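Local coordinates for protein adenosine deaminase (Burkholderia ambifaria, PDB 4GXW) that binds zinc and is a metal-dependent hydrolase of the adenosine and AMP deaminase family, probably removing the amino group from a purine, at residues V32-H37 with H112-W117; E100-A105 with F148-R153; A230-H235 with A253-R258. All blocks are in the same frame, centred on the assembly; numbering follows the deposited sequence.

Contact 1 of 3, residues V32-H37 with H112-W117; sequences VELHCH and HAEFFW. With ZN (zinc ion), chain C.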
ATOM      1  N   VAL A  32      -4.515   8.858   4.981  0.69  8.21           N
ATOM      2  CA  VAL A  32      -3.146   8.597   4.561  0.69  8.07           C
ATOM      3  C   VAL A  32      -3.156   7.262   3.829  0.69  8.53           C
ATOM      4  O   VAL A  32      -4.041   6.423   4.041  0.69  9.08           O
ATOM      5  CB  VAL A  32      -2.136   8.548   5.727  0.69  9.61           C
ATOM      6  CG1 VAL A  32      -2.204   9.828   6.545  0.69 13.28           C
ATOM      7  CG2 VAL A  32      -2.380   7.338   6.608  0.69  9.59           C
ATOM      8  N   GLU A  33      -2.183   7.079   2.949  1.00  8.08           N
ATOM      9  CA  GLU A  33      -1.942   5.773   2.328  1.00  7.89           C
ATOM     10  C   GLU A  33      -0.503   5.375   2.649  1.00  8.45           C
ATOM     11  O   GLU A  33       0.433   6.147   2.401  1.00  9.27           O
ATOM     12  CB  GLU A  33      -2.171   5.779   0.815  1.00 10.34           C
ATOM     13  CG  GLU A  33      -1.929   4.405   0.183  1.00 10.55           C
ATOM     14  CD  GLU A  33      -2.725   4.170  -1.078  1.00  9.95           C
ATOM     15  OE1 GLU A  33      -2.574   4.956  -2.048  1.00 10.02           O
ATOM     16  OE2 GLU A  33      -3.510   3.191  -1.103  1.00 10.02           O
ATOM     17  N   LEU A  34      -0.348   4.178   3.218  1.00  7.71           N
ATOM     18  CA  LEU A  34       0.951   3.691   3.676  1.00  7.76           C
ATOM     19  C   LEU A  34       1.407   2.436   2.947  1.00  8.12           C
ATOM     20  O   LEU A  34       2.502   1.945   3.199  1.00  9.06           O
ATOM     21  CB  LEU A  34       0.915   3.394   5.178  1.00  9.90           C
ATOM     22  CG  LEU A  34       0.573   4.545   6.117  1.00  8.76           C
ATOM     23  CD1 LEU A  34       0.579   4.066   7.560  1.00 11.05           C
ATOM     24  CD2 LEU A  34       1.558   5.691   5.923  1.00 10.44           C
ATOM     25  N   HIS A  35       0.571   1.904   2.057  1.00  7.68           N
ATOM     26  CA  HIS A  35       0.881   0.656   1.358  1.00  8.24           C
ATOM     27  C   HIS A  35       0.389   0.735  -0.076  1.00  8.40           C
ATOM     28  O   HIS A  35      -0.774   0.434  -0.373  1.00  8.71           O
ATOM     29  CB  HIS A  35       0.261  -0.549   2.089  1.00  9.49           C
ATOM     30  CG  HIS A  35       0.707  -1.888   1.569  1.00  7.93           C
ATOM     31  ND1 HIS A  35       0.745  -3.011   2.369  1.00  8.83           N
ATOM     32  CD2 HIS A  35       1.109  -2.292   0.338  1.00  9.54           C
ATOM     33  CE1 HIS A  35       1.172  -4.043   1.656  1.00  8.61           C
ATOM     34  NE2 HIS A  35       1.411  -3.632   0.419  1.00  9.09           N
ATOM     35  N   CYS A  36       1.281   1.163  -0.961  1.00  8.25           N
ATOM     36  CA  CYS A  36       0.967   1.302  -2.375  1.00  7.96           C
ATOM     37  C   CYS A  36       2.239   1.176  -3.184  1.00  8.13           C
ATOM     38  O   CYS A  36       3.217   1.877  -2.924  1.00  8.66           O
ATOM     39  CB  CYS A  36       0.332   2.664  -2.653  1.00  8.05           C
ATOM     40  SG  CYS A  36      -0.206   2.825  -4.361  1.00 12.51           S
ATOM     41  N   HIS A  37       2.220   0.293  -4.172  1.00  8.83           N
ATOM     42  CA  HIS A  37       3.360   0.128  -5.069  1.00  8.35           C
ATOM     43  C   HIS A  37       3.181   1.038  -6.272  1.00  8.44           C
ATOM     44  O   HIS A  37       2.170   0.955  -6.982  1.00  9.14           O
ATOM     45  CB  HIS A  37       3.519  -1.337  -5.496  1.00 11.26           C
ATOM     46  CG  HIS A  37       3.669  -2.274  -4.340  1.00 10.42           C
ATOM     47  ND1 HIS A  37       4.896  -2.677  -3.850  1.00 12.20           N
ATOM     48  CD2 HIS A  37       2.737  -2.852  -3.543  1.00 11.38           C
ATOM     49  CE1 HIS A  37       4.708  -3.472  -2.808  1.00 11.97           C
ATOM     50  NE2 HIS A  37       3.407  -3.591  -2.599  1.00 12.92           N
ATOM     51  N   HIS A 112      -1.567  12.421   2.495  1.00  8.64           N
ATOM     52  CA  HIS A 112      -0.194  11.988   2.694  1.00  8.46           C
ATOM     53  C   HIS A 112      -0.094  10.549   2.207  1.00  8.27           C
ATOM     54  O   HIS A 112      -0.836   9.683   2.678  1.00  8.76           O
ATOM     55  CB  HIS A 112       0.173  12.082   4.183  1.00  9.05           C
ATOM     56  CG  HIS A 112       1.547  11.582   4.502  1.00  8.71           C
ATOM     57  ND1 HIS A 112       2.678  12.355   4.346  1.00 11.19           N
ATOM     58  CD2 HIS A 112       1.971  10.383   4.970  1.00  9.02           C
ATOM     59  CE1 HIS A 112       3.740  11.650   4.695  1.00 10.66           C
ATOM     60  NE2 HIS A 112       3.338  10.447   5.069  1.00  9.71           N
ATOM     61  N   ALA A 113       0.815  10.300   1.266  1.00  8.39           N
ATOM     62  CA  ALA A 113       0.999   8.968   0.684  1.00  8.58           C
ATOM     63  C   ALA A 113       2.456   8.535   0.784  1.00  9.26           C
ATOM     64  O   ALA A 113       3.357   9.274   0.383  1.00  9.68           O
ATOM     65  CB  ALA A 113       0.560   8.948  -0.783  1.00  8.99           C
ATOM     66  N   GLU A 114       2.690   7.334   1.303  1.00  8.07           N
ATOM     67  CA  GLU A 114       4.028   6.751   1.308  1.00  9.24           C
ATOM     68  C   GLU A 114       3.959   5.538   0.403  1.00  9.81           C
ATOM     69  O   GLU A 114       3.119   4.655   0.615  1.00 10.40           O
ATOM     70  CB  GLU A 114       4.441   6.377   2.736  1.00  9.92           C
ATOM     71  CG  GLU A 114       4.254   7.546   3.696  1.00 10.26           C
ATOM     72  CD  GLU A 114       4.738   7.289   5.105  1.00 10.09           C
ATOM     73  OE1 GLU A 114       5.333   6.223   5.374  1.00 10.53           O
ATOM     74  OE2 GLU A 114       4.520   8.174   5.961  1.00 10.31           O
ATOM     75  N   PHE A 115       4.812   5.510  -0.620  1.00  8.84           N
ATOM     76  CA  PHE A 115       4.699   4.501  -1.672  1.00  9.29           C
ATOM     77  C   PHE A 115       6.009   3.781  -1.964  1.00  8.24           C
ATOM     78  O   PHE A 115       7.096   4.339  -1.769  1.00  9.33           O
ATOM     79  CB  PHE A 115       4.065   5.095  -2.943  1.00  9.23           C
ATOM     80  CG  PHE A 115       4.865   6.204  -3.583  1.00  8.98           C
ATOM     81  CD1 PHE A 115       4.720   7.523  -3.172  1.00  9.99           C
ATOM     82  CD2 PHE A 115       5.747   5.930  -4.614  1.00  8.56           C
ATOM     83  CE1 PHE A 115       5.451   8.551  -3.790  1.00  9.31           C
ATOM     84  CE2 PHE A 115       6.468   6.946  -5.226  1.00  9.62           C
ATOM     85  CZ  PHE A 115       6.329   8.253  -4.805  1.00  9.88           C
ATOM     86  N   PHE A 116       5.880   2.531  -2.408  1.00  7.68           N
ATOM     87  CA  PHE A 116       7.004   1.625  -2.631  1.00  7.71           C
ATOM     88  C   PHE A 116       7.510   1.668  -4.076  1.00  8.04           C
ATOM     89  O   PHE A 116       6.720   1.701  -5.026  1.00  8.79           O
ATOM     90  CB  PHE A 116       6.580   0.183  -2.342  1.00  7.71           C
ATOM     91  CG  PHE A 116       6.106  -0.071  -0.927  1.00  7.76           C
ATOM     92  CD1 PHE A 116       6.836   0.357   0.171  1.00  9.05           C
ATOM     93  CD2 PHE A 116       4.908  -0.739  -0.700  1.00 10.17           C
ATOM     94  CE1 PHE A 116       6.386   0.105   1.468  1.00 10.05           C
ATOM     95  CE2 PHE A 116       4.463  -0.992   0.601  1.00  9.62           C
ATOM     96  CZ  PHE A 116       5.211  -0.562   1.678  1.00 10.84           C
ATOM     97  N   TRP A 117       8.832   1.620  -4.230  1.00  7.76           N
ATOM     98  CA  TRP A 117       9.471   1.533  -5.543  1.00  7.59           C
ATOM     99  C   TRP A 117      10.664   0.608  -5.392  1.00  9.37           C
ATOM    100  O   TRP A 117      11.422   0.748  -4.430  1.00 10.18           O
ATOM    101  CB  TRP A 117       9.940   2.918  -5.997  1.00  9.16           C
ATOM    102  CG  TRP A 117      11.030   2.914  -7.045  1.00  7.80           C
ATOM    103  CD1 TRP A 117      10.975   2.359  -8.300  1.00  8.43           C
ATOM    104  CD2 TRP A 117      12.334   3.506  -6.931  1.00  8.21           C
ATOM    105  NE1 TRP A 117      12.170   2.572  -8.968  1.00  8.49           N
ATOM    106  CE2 TRP A 117      13.008   3.285  -8.149  1.00  8.13           C
ATOM    107  CE3 TRP A 117      12.982   4.225  -5.919  1.00  8.93           C
ATOM    108  CZ2 TRP A 117      14.311   3.726  -8.367  1.00  9.10           C
ATOM    109  CZ3 TRP A 117      14.264   4.673  -6.144  1.00  8.64           C
ATOM    110  CH2 TRP A 117      14.915   4.424  -7.359  1.00  9.30           C
TER
HETATM  111 ZN    ZN C 401       2.316  -4.711  -1.223  0.72 10.58          ZN
HETATM  112  O   HOH W   1       3.640   2.058   0.323  1.00  8.86           O
HETATM  113  O   HOH W   2       1.491  -6.496  -1.319  1.00 13.73           O
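E33 and A113 pair as parallel strand neighbours, the two segments running 19° apart end to end: E33 N donates to H112 O (2.9 Å) and E33 O accepts from E114 N (2.8 Å). Beyond E33 the first chain leaves regular pairing and returns one residue out of step, where F116 N meets C36 O at 2.8 Å. A water bridges the interval, accepting from C36 N and lying within donating reach of L34 O and E114 O; its oxygen sits 3.1 Å above the F116 ring plane, over the centre.

F116 leans on both histidines, CE2 toward H35 and CD2 toward H37. Its CE2 edge points at the face of H35, an offset edge-to-face pair with planes at 74° and H35 CD2 3.6 Å from F116 CE2. Against H37 the rings meet obliquely, with F116 CD2 over one imidazole face, 3.5 Å from H37 CE1. H35 CG stands anti to the backbone N (chi1 -171°) whereas H37 CG is anti to the carbonyl carbon, and both NE2 atoms converge on zinc. H35 ND1 is hydrogen-bonded to T263 OG1, which would fix the ring's rotation.

At the other end L34 and E114 lie side by side, L34 CD2 reaching E114 CD at 3.7 Å. The E114 carboxylate is buried but well supplied: OE2 takes H112 NE2 through its anti lone pair, in the imidazole plane, and also W340 N, while OE1 forms a salt bridge with R238.

The chain that follows the first strand thus carries the HxH pair, H35 and H37, which with H216, D301 and a water complete the zinc site at the C-terminal end of the amidohydrolase TIM barrel's strands.

Contact 2 of 3, residues E100-A105 with F148-R153; sequences EYLEDA and FGIGAR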
ATOM      1  N   GLU A 100       1.255  10.996 -11.458  1.00  9.73           N
ATOM      2  CA  GLU A 100      -0.112  10.553 -11.749  1.00 10.88           C
ATOM      3  C   GLU A 100      -0.726   9.746 -10.607  1.00 10.11           C
ATOM      4  O   GLU A 100      -1.917   9.875 -10.330  1.00 10.28           O
ATOM      5  CB  GLU A 100      -0.174   9.786 -13.078  1.00  9.80           C
ATOM      6  CG  GLU A 100       0.140  10.682 -14.264  1.00 11.83           C
ATOM      7  CD  GLU A 100       0.009  10.014 -15.617  1.00 12.11           C
ATOM      8  OE1 GLU A 100      -0.276   8.798 -15.682  1.00 14.90           O
ATOM      9  OE2 GLU A 100       0.193  10.725 -16.637  1.00 13.75           O
ATOM     10  N   TYR A 101       0.079   8.925  -9.942  1.00  9.86           N
ATOM     11  CA  TYR A 101      -0.393   8.207  -8.761  1.00  9.13           C
ATOM     12  C   TYR A 101      -0.824   9.205  -7.686  1.00  9.45           C
ATOM     13  O   TYR A 101      -1.929   9.106  -7.141  1.00  8.97           O
ATOM     14  CB  TYR A 101       0.666   7.234  -8.211  1.00  9.70           C
ATOM     15  CG  TYR A 101       0.427   6.908  -6.755  1.00  9.31           C
ATOM     16  CD1 TYR A 101      -0.760   6.306  -6.336  1.00 10.29           C
ATOM     17  CD2 TYR A 101       1.359   7.254  -5.788  1.00  9.28           C
ATOM     18  CE1 TYR A 101      -0.996   6.044  -4.989  1.00 10.40           C
ATOM     19  CE2 TYR A 101       1.136   6.997  -4.445  1.00 10.05           C
ATOM     20  CZ  TYR A 101      -0.038   6.394  -4.051  1.00  9.63           C
ATOM     21  OH  TYR A 101      -0.242   6.138  -2.709  1.00 10.30           O
ATOM     22  N   LEU A 102       0.028  10.183  -7.402  1.00  9.73           N
ATOM     23  CA  LEU A 102      -0.264  11.138  -6.345  1.00 10.02           C
ATOM     24  C   LEU A 102      -1.480  12.003  -6.689  1.00  9.93           C
ATOM     25  O   LEU A 102      -2.276  12.334  -5.804  1.00 10.05           O
ATOM     26  CB  LEU A 102       0.970  11.981  -5.990  1.00  9.31           C
ATOM     27  CG  LEU A 102       2.102  11.173  -5.350  1.00  8.47           C
ATOM     28  CD1 LEU A 102       3.407  11.949  -5.321  1.00 10.69           C
ATOM     29  CD2 LEU A 102       1.723  10.704  -3.948  1.00 10.28           C
ATOM     30  N   GLU A 103      -1.643  12.346  -7.966  1.00 10.66           N
ATOM     31  CA  GLU A 103      -2.856  13.035  -8.411  1.00 10.61           C
ATOM     32  C   GLU A 103      -4.108  12.203  -8.130  1.00 10.60           C
ATOM     33  O   GLU A 103      -5.104  12.706  -7.613  1.00 11.02           O
ATOM     34  CB  GLU A 103      -2.782  13.351  -9.905  1.00 11.47           C
ATOM     35  CG  GLU A 103      -4.031  14.046 -10.415  1.00 12.31           C
ATOM     36  CD  GLU A 103      -3.961  14.434 -11.880  1.00 12.70           C
ATOM     37  OE1 GLU A 103      -3.111  13.887 -12.620  1.00 15.24           O
ATOM     38  OE2 GLU A 103      -4.778  15.295 -12.294  1.00 18.62           O
ATOM     39  N   ASP A 104      -4.053  10.923  -8.479  1.00 11.53           N
ATOM     40  CA  ASP A 104      -5.190  10.034  -8.258  1.00 11.14           C
ATOM     41  C   ASP A 104      -5.486   9.825  -6.772  1.00 10.18           C
ATOM     42  O   ASP A 104      -6.658   9.776  -6.376  1.00 11.43           O
ATOM     43  CB  ASP A 104      -4.983   8.689  -8.960  1.00 11.16           C
ATOM     44  CG  ASP A 104      -5.026   8.805 -10.481  1.00 14.96           C
ATOM     45  OD1 ASP A 104      -5.605   9.786 -11.007  1.00 15.78           O
ATOM     46  OD2 ASP A 104      -4.493   7.897 -11.161  1.00 15.10           O
ATOM     47  N   ALA A 105      -4.446   9.708  -5.953  1.00 10.05           N
ATOM     48  CA  ALA A 105      -4.641   9.580  -4.509  1.00 10.19           C
ATOM     49  C   ALA A 105      -5.266  10.854  -3.929  1.00 11.09           C
ATOM     50  O   ALA A 105      -6.223  10.794  -3.138  1.00  9.95           O
ATOM     51  CB  ALA A 105      -3.312   9.266  -3.823  1.00  9.82           C
ATOM     52  N   PHE A 148      -1.487  19.535  -6.186  1.00 16.55           N
ATOM     53  CA  PHE A 148      -2.639  18.910  -5.530  1.00 14.83           C
ATOM     54  C   PHE A 148      -2.607  18.997  -4.003  1.00 14.83           C
ATOM     55  O   PHE A 148      -3.569  18.604  -3.336  1.00 20.55           O
ATOM     56  CB  PHE A 148      -2.771  17.450  -5.980  1.00 17.65           C
ATOM     57  CG  PHE A 148      -2.517  17.250  -7.445  1.00 18.57           C
ATOM     58  CD1 PHE A 148      -3.378  17.788  -8.393  1.00 18.34           C
ATOM     59  CD2 PHE A 148      -1.406  16.538  -7.880  1.00 17.78           C
ATOM     60  CE1 PHE A 148      -3.140  17.614  -9.746  1.00 20.19           C
ATOM     61  CE2 PHE A 148      -1.165  16.361  -9.229  1.00 21.28           C
ATOM     62  CZ  PHE A 148      -2.032  16.898 -10.164  1.00 22.85           C
ATOM     63  N   GLY A 149      -1.506  19.500  -3.452  1.00 13.48           N
ATOM     64  CA  GLY A 149      -1.384  19.698  -2.017  1.00 14.64           C
ATOM     65  C   GLY A 149      -1.159  18.422  -1.226  1.00 14.50           C
ATOM     66  O   GLY A 149      -1.229  18.431   0.007  1.00 20.33           O
ATOM     67  N   ILE A 150      -0.874  17.321  -1.918  1.00 11.79           N
ATOM     68  CA  ILE A 150      -0.663  16.042  -1.252  1.00 12.78           C
ATOM     69  C   ILE A 150       0.801  15.880  -0.856  1.00 12.01           C
ATOM     70  O   ILE A 150       1.697  16.140  -1.667  1.00 14.58           O
ATOM     71  CB  ILE A 150      -1.116  14.855  -2.146  1.00 10.70           C
ATOM     72  CG1 ILE A 150      -0.932  13.516  -1.434  1.00 11.40           C
ATOM     73  CG2 ILE A 150      -0.393  14.854  -3.510  1.00 11.90           C
ATOM     74  CD1 ILE A 150      -1.531  12.339  -2.208  1.00 11.14           C
ATOM     75  N   GLY A 151       1.040  15.480   0.389  1.00 10.71           N
ATOM     76  CA  GLY A 151       2.392  15.191   0.849  1.00 10.52           C
ATOM     77  C   GLY A 151       2.743  13.745   0.571  1.00  9.85           C
ATOM     78  O   GLY A 151       1.858  12.895   0.423  1.00  9.92           O
ATOM     79  N   ALA A 152       4.035  13.436   0.494  1.00  9.64           N
ATOM     80  CA  ALA A 152       4.429  12.070   0.157  1.00  9.10           C
ATOM     81  C   ALA A 152       5.812  11.707   0.667  1.00  9.48           C
ATOM     82  O   ALA A 152       6.660  12.583   0.875  1.00 10.50           O
ATOM     83  CB  ALA A 152       4.356  11.848  -1.362  1.00  9.98           C
ATOM     84  N   ARG A 153       6.023  10.409   0.883  1.00  8.93           N
ATOM     85  CA  ARG A 153       7.363   9.861   1.088  1.00  8.37           C
ATOM     86  C   ARG A 153       7.585   8.693   0.143  1.00  8.80           C
ATOM     87  O   ARG A 153       6.651   7.947  -0.176  1.00  9.12           O
ATOM     88  CB  ARG A 153       7.560   9.376   2.525  1.00 10.57           C
ATOM     89  CG  ARG A 153       7.344  10.431   3.598  1.00 12.30           C
ATOM     90  CD  ARG A 153       8.414  11.510   3.548  1.00 13.54           C
ATOM     91  NE  ARG A 153       8.246  12.490   4.623  1.00 16.70           N
ATOM     92  CZ  ARG A 153       7.415  13.529   4.572  1.00 19.63           C
ATOM     93  NH1 ARG A 153       6.668  13.747   3.495  1.00 21.64           N
ATOM     94  NH2 ARG A 153       7.335  14.359   5.604  1.00 24.99           N
TER
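L102 and I150 meet at about a right angle in the tightly packed part of this contact, where helix 91-106 lies against the start of strand 151-159 through apolar groups. L102 CB touches I150 CG2 at 4.0 Å, and the leucine's far branch reaches on to the strand, its CD2 lying 3.9 Å from A152 CB. I150 sends CG1 anti to its own N, which extends CD1 to the helix backbone: that methyl lies 3.7 Å from L102 O and 3.9 Å from A105 CB. L102, A105, I150 and A152 are all buried, and M141 and A144 of helix 130-148 close on the same apolar cluster.

The solvent side is made by E103 and F148, both partly exposed. Here the glutamate's aliphatic portion lies across one ring face, CB being 3.5 Å from F148 CE2. Its CG sits 3.9 Å from the ring centroid and 26° off the normal, a CH-pi contact displaced toward the rim. The chain is extended beyond CG, which carries the carboxylate past the CZ side of the phenyl with the two planes only 17° apart. That end is not left to the ring: E103 OE1 forms a salt bridge with R43, so the charge is held while the methylenes cover the aromatic face. Y99 supplies a further ring beside F148.

Between the two parts the chain turns at G149, which has positive phi (75°) just past the end of helix 130-148. The turn lets F148 and I150 both reach helix 91-106 before the strand starts. A helix packed on the outside of parallel strands, here 110-117 and 151-159, is the outer layer of a beta/alpha (TIM) barrel.

Contact 3 of 3, residues A230-H235 with A253-R258; sequences AVDLLH and ARYAER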
ATOM      1  N   ALA A 230      10.378  -9.986  11.412  1.00  8.23           N
ATOM      2  CA  ALA A 230      10.378  -8.591  10.976  1.00  8.83           C
ATOM      3  C   ALA A 230      10.380  -7.631  12.158  1.00  9.85           C
ATOM      4  O   ALA A 230      11.161  -6.665  12.197  1.00  8.52           O
ATOM      5  CB  ALA A 230       9.193  -8.312  10.074  1.00  8.98           C
ATOM      6  N   VAL A 231       9.511  -7.895  13.130  1.00  8.49           N
ATOM      7  CA  VAL A 231       9.368  -6.993  14.260  1.00 10.31           C
ATOM      8  C   VAL A 231      10.530  -7.081  15.247  1.00  9.85           C
ATOM      9  O   VAL A 231      11.027  -6.055  15.713  1.00 10.97           O
ATOM     10  CB  VAL A 231       8.022  -7.227  14.974  1.00  8.79           C
ATOM     11  CG1 VAL A 231       7.919  -6.371  16.224  1.00 12.07           C
ATOM     12  CG2 VAL A 231       6.865  -6.941  14.015  1.00 10.79           C
ATOM     13  N   ASP A 232      10.966  -8.297  15.558  1.00  9.38           N
ATOM     14  CA  ASP A 232      11.926  -8.490  16.645  1.00  9.04           C
ATOM     15  C   ASP A 232      13.371  -8.761  16.241  1.00  9.22           C
ATOM     16  O   ASP A 232      14.260  -8.688  17.085  1.00 12.74           O
ATOM     17  CB  ASP A 232      11.434  -9.580  17.608  1.00 11.98           C
ATOM     18  CG  ASP A 232      10.209  -9.149  18.385  1.00 13.69           C
ATOM     19  OD1 ASP A 232      10.109  -7.942  18.697  1.00 14.73           O
ATOM     20  OD2 ASP A 232       9.354 -10.014  18.685  1.00 14.11           O
ATOM     21  N   LEU A 233      13.613  -9.073  14.970  1.00 10.03           N
ATOM     22  CA  LEU A 233      14.981  -9.153  14.465  1.00  8.95           C
ATOM     23  C   LEU A 233      15.297  -7.921  13.620  1.00 10.07           C
ATOM     24  O   LEU A 233      16.273  -7.212  13.878  1.00 10.31           O
ATOM     25  CB  LEU A 233      15.212 -10.422  13.632  1.00  8.94           C
ATOM     26  CG  LEU A 233      16.657 -10.502  13.107  1.00 11.06           C
ATOM     27  CD1 LEU A 233      17.661 -10.732  14.234  1.00 12.00           C
ATOM     28  CD2 LEU A 233      16.788 -11.555  12.016  1.00 13.04           C
ATOM     29  N   LEU A 234      14.474  -7.657  12.613  1.00  8.98           N
ATOM     30  CA  LEU A 234      14.724  -6.523  11.726  1.00  9.36           C
ATOM     31  C   LEU A 234      14.391  -5.197  12.408  1.00 10.72           C
ATOM     32  O   LEU A 234      14.872  -4.144  11.984  1.00 11.09           O
ATOM     33  CB  LEU A 234      13.942  -6.658  10.417  1.00 10.62           C
ATOM     34  CG  LEU A 234      14.200  -7.929   9.608  1.00  9.83           C
ATOM     35  CD1 LEU A 234      13.460  -7.823   8.289  1.00 10.39           C
ATOM     36  CD2 LEU A 234      15.694  -8.174   9.376  1.00 11.03           C
ATOM     37  N   HIS A 235      13.558  -5.253  13.449  1.00  8.60           N
ATOM     38  CA  HIS A 235      13.136  -4.068  14.202  1.00  9.30           C
ATOM     39  C   HIS A 235      12.350  -3.073  13.355  1.00  8.26           C
ATOM     40  O   HIS A 235      12.545  -1.869  13.470  1.00  8.91           O
ATOM     41  CB  HIS A 235      14.331  -3.374  14.885  1.00 11.12           C
ATOM     42  CG  HIS A 235      15.113  -4.273  15.794  1.00 14.12           C
ATOM     43  ND1 HIS A 235      14.561  -4.868  16.909  1.00 19.13           N
ATOM     44  CD2 HIS A 235      16.401  -4.689  15.749  1.00 14.38           C
ATOM     45  CE1 HIS A 235      15.474  -5.605  17.514  1.00 19.74           C
ATOM     46  NE2 HIS A 235      16.602  -5.510  16.832  1.00 18.99           N
ATOM     47  N   ALA A 253      -0.945 -10.226  21.412  1.00 13.53           N
ATOM     48  CA  ALA A 253      -1.003  -9.455  22.654  1.00 13.63           C
ATOM     49  C   ALA A 253       0.224  -8.554  22.813  1.00 15.55           C
ATOM     50  O   ALA A 253       0.104  -7.385  23.185  1.00 16.52           O
ATOM     51  CB  ALA A 253      -1.149 -10.388  23.849  1.00 16.49           C
ATOM     52  N   ARG A 254       1.400  -9.097  22.511  1.00 14.09           N
ATOM     53  CA  ARG A 254       2.637  -8.332  22.652  1.00 12.78           C
ATOM     54  C   ARG A 254       2.693  -7.163  21.687  1.00 11.05           C
ATOM     55  O   ARG A 254       3.065  -6.052  22.063  1.00 13.48           O
ATOM     56  CB  ARG A 254       3.859  -9.230  22.466  1.00 17.21           C
ATOM     57  CG  ARG A 254       4.021 -10.227  23.589  1.00 23.97           C
ATOM     58  CD  ARG A 254       5.306 -11.024  23.490  1.00 30.33           C
ATOM     59  NE  ARG A 254       5.341 -12.035  24.543  1.00 38.70           N
ATOM     60  CZ  ARG A 254       5.676 -11.787  25.805  1.00 39.30           C
ATOM     61  NH1 ARG A 254       6.016 -10.560  26.180  1.00 38.25           N
ATOM     62  NH2 ARG A 254       5.670 -12.769  26.699  1.00 43.02           N
ATOM     63  N   TYR A 255       2.303  -7.403  20.445  1.00 10.54           N
ATOM     64  CA  TYR A 255       2.399  -6.353  19.442  1.00 10.58           C
ATOM     65  C   TYR A 255       1.251  -5.350  19.561  1.00 12.19           C
ATOM     66  O   TYR A 255       1.415  -4.188  19.202  1.00 15.53           O
ATOM     67  CB  TYR A 255       2.514  -6.935  18.029  1.00  9.95           C
ATOM     68  CG  TYR A 255       3.780  -7.750  17.784  1.00 11.14           C
ATOM     69  CD1 TYR A 255       4.821  -7.803  18.718  1.00 13.39           C
ATOM     70  CD2 TYR A 255       3.935  -8.465  16.610  1.00 11.17           C
ATOM     71  CE1 TYR A 255       5.971  -8.563  18.479  1.00 10.78           C
ATOM     72  CE2 TYR A 255       5.074  -9.218  16.369  1.00 11.61           C
ATOM     73  CZ  TYR A 255       6.085  -9.261  17.298  1.00 10.39           C
ATOM     74  OH  TYR A 255       7.208 -10.023  17.036  1.00 13.09           O
ATOM     75  N   ALA A 256       0.105  -5.798  20.075  1.00 11.65           N
ATOM     76  CA  ALA A 256      -0.965  -4.874  20.460  1.00 12.74           C
ATOM     77  C   ALA A 256      -0.465  -3.891  21.523  1.00 14.86           C
ATOM     78  O   ALA A 256      -0.664  -2.685  21.405  1.00 14.65           O
ATOM     79  CB  ALA A 256      -2.178  -5.638  20.969  1.00 15.70           C
ATOM     80  N   GLU A 257       0.195  -4.409  22.554  1.00 12.77           N
ATOM     81  CA  GLU A 257       0.727  -3.553  23.612  1.00 14.79           C
ATOM     82  C   GLU A 257       1.761  -2.552  23.084  1.00 14.71           C
ATOM     83  O   GLU A 257       1.830  -1.413  23.550  1.00 16.18           O
ATOM     84  CB  GLU A 257       1.330  -4.412  24.725  1.00 13.66           C
ATOM     85  CG  GLU A 257       1.907  -3.608  25.868  1.00 15.17           C
ATOM     86  CD  GLU A 257       2.373  -4.489  26.999  1.00 15.39           C
ATOM     87  OE1 GLU A 257       3.109  -5.466  26.737  1.00 17.88           O
ATOM     88  OE2 GLU A 257       1.999  -4.216  28.155  1.00 15.14           O
ATOM     89  N   ARG A 258       2.558  -2.973  22.109  1.00 13.04           N
ATOM     90  CA  ARG A 258       3.590  -2.104  21.550  1.00 13.38           C
ATOM     91  C   ARG A 258       3.032  -1.113  20.524  1.00 14.35           C
ATOM     92  O   ARG A 258       3.738  -0.192  20.102  1.00 18.41           O
ATOM     93  CB  ARG A 258       4.735  -2.940  20.958  1.00 15.15           C
ATOM     94  CG  ARG A 258       5.655  -3.516  22.041  1.00 20.88           C
ATOM     95  CD  ARG A 258       6.534  -4.660  21.551  1.00 25.55           C
ATOM     96  NE  ARG A 258       7.431  -4.245  20.479  1.00 24.01           N
ATOM     97  CZ  ARG A 258       8.264  -5.062  19.838  1.00 23.75           C
ATOM     98  NH1 ARG A 258       8.329  -6.342  20.172  1.00 22.62           N
ATOM     99  NH2 ARG A 258       9.037  -4.595  18.870  1.00 30.55           N
TER
HETATM  100  O   HOH W   3      11.835  -6.076  19.549  1.00 36.45           O
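Both D232 CG (chi1 -68°) and Y255 CG (chi1 -64°) are turned anti to their carbonyl carbons, which brings carboxylate and phenol together from opposite directions, while a bend at chi3 (61°) swings the R258 guanidinium to the same acid. The two oxygens of D232 divide the work. OD1 receives R258 NH1 at 2.8 Å through its syn lone pair, in a nearly straight bond lying in the guanidinium plane; this is a salt bridge. OD2 accepts from Y255 OH at 2.7 Å, the hydroxyl coming from well above the carboxylate plane. A water donating to D232 OD1 adds a third bond and is held weakly by R258 NH2.

The contact joins helices 224-232 and 249-258, successive outer helices of the TIM barrel, with strand 238-239 between them in the chain. V231 packs alongside the polar group: its CG1 lies over one face of the tyrosine, 3.9 Å from the Y255 ring centroid, in a CH-pi contact. The same methyl is 3.4 Å from R258 NH2. Y255 and V231 are buried, whereas R258 is exposed, and I245 packs against the tyrosine.

How the contacts relate
Contacts 1 and 2 adjoin, their centres 10 Å apart, and share one parallel sheet, strands 110-117 and 151-159 being neighbours in it. A113 N lies 2.9 Å from G151 O, a probable hydrogen bond. Y101, on the helix of contact 2, reaches E33 of contact 1 (OH to OE1 2.7 Å) and packs on C36, linking that outer helix to the segment bearing zinc ligands H35 and H37. Contact 3 stands apart: its centre is 21 Å from that of contact 1 and 30 Å from that of contact 2, on the opposite side of the chain's centre from the latter. Its V231 side chain remains about 12 Å from that of the zinc ligand H216.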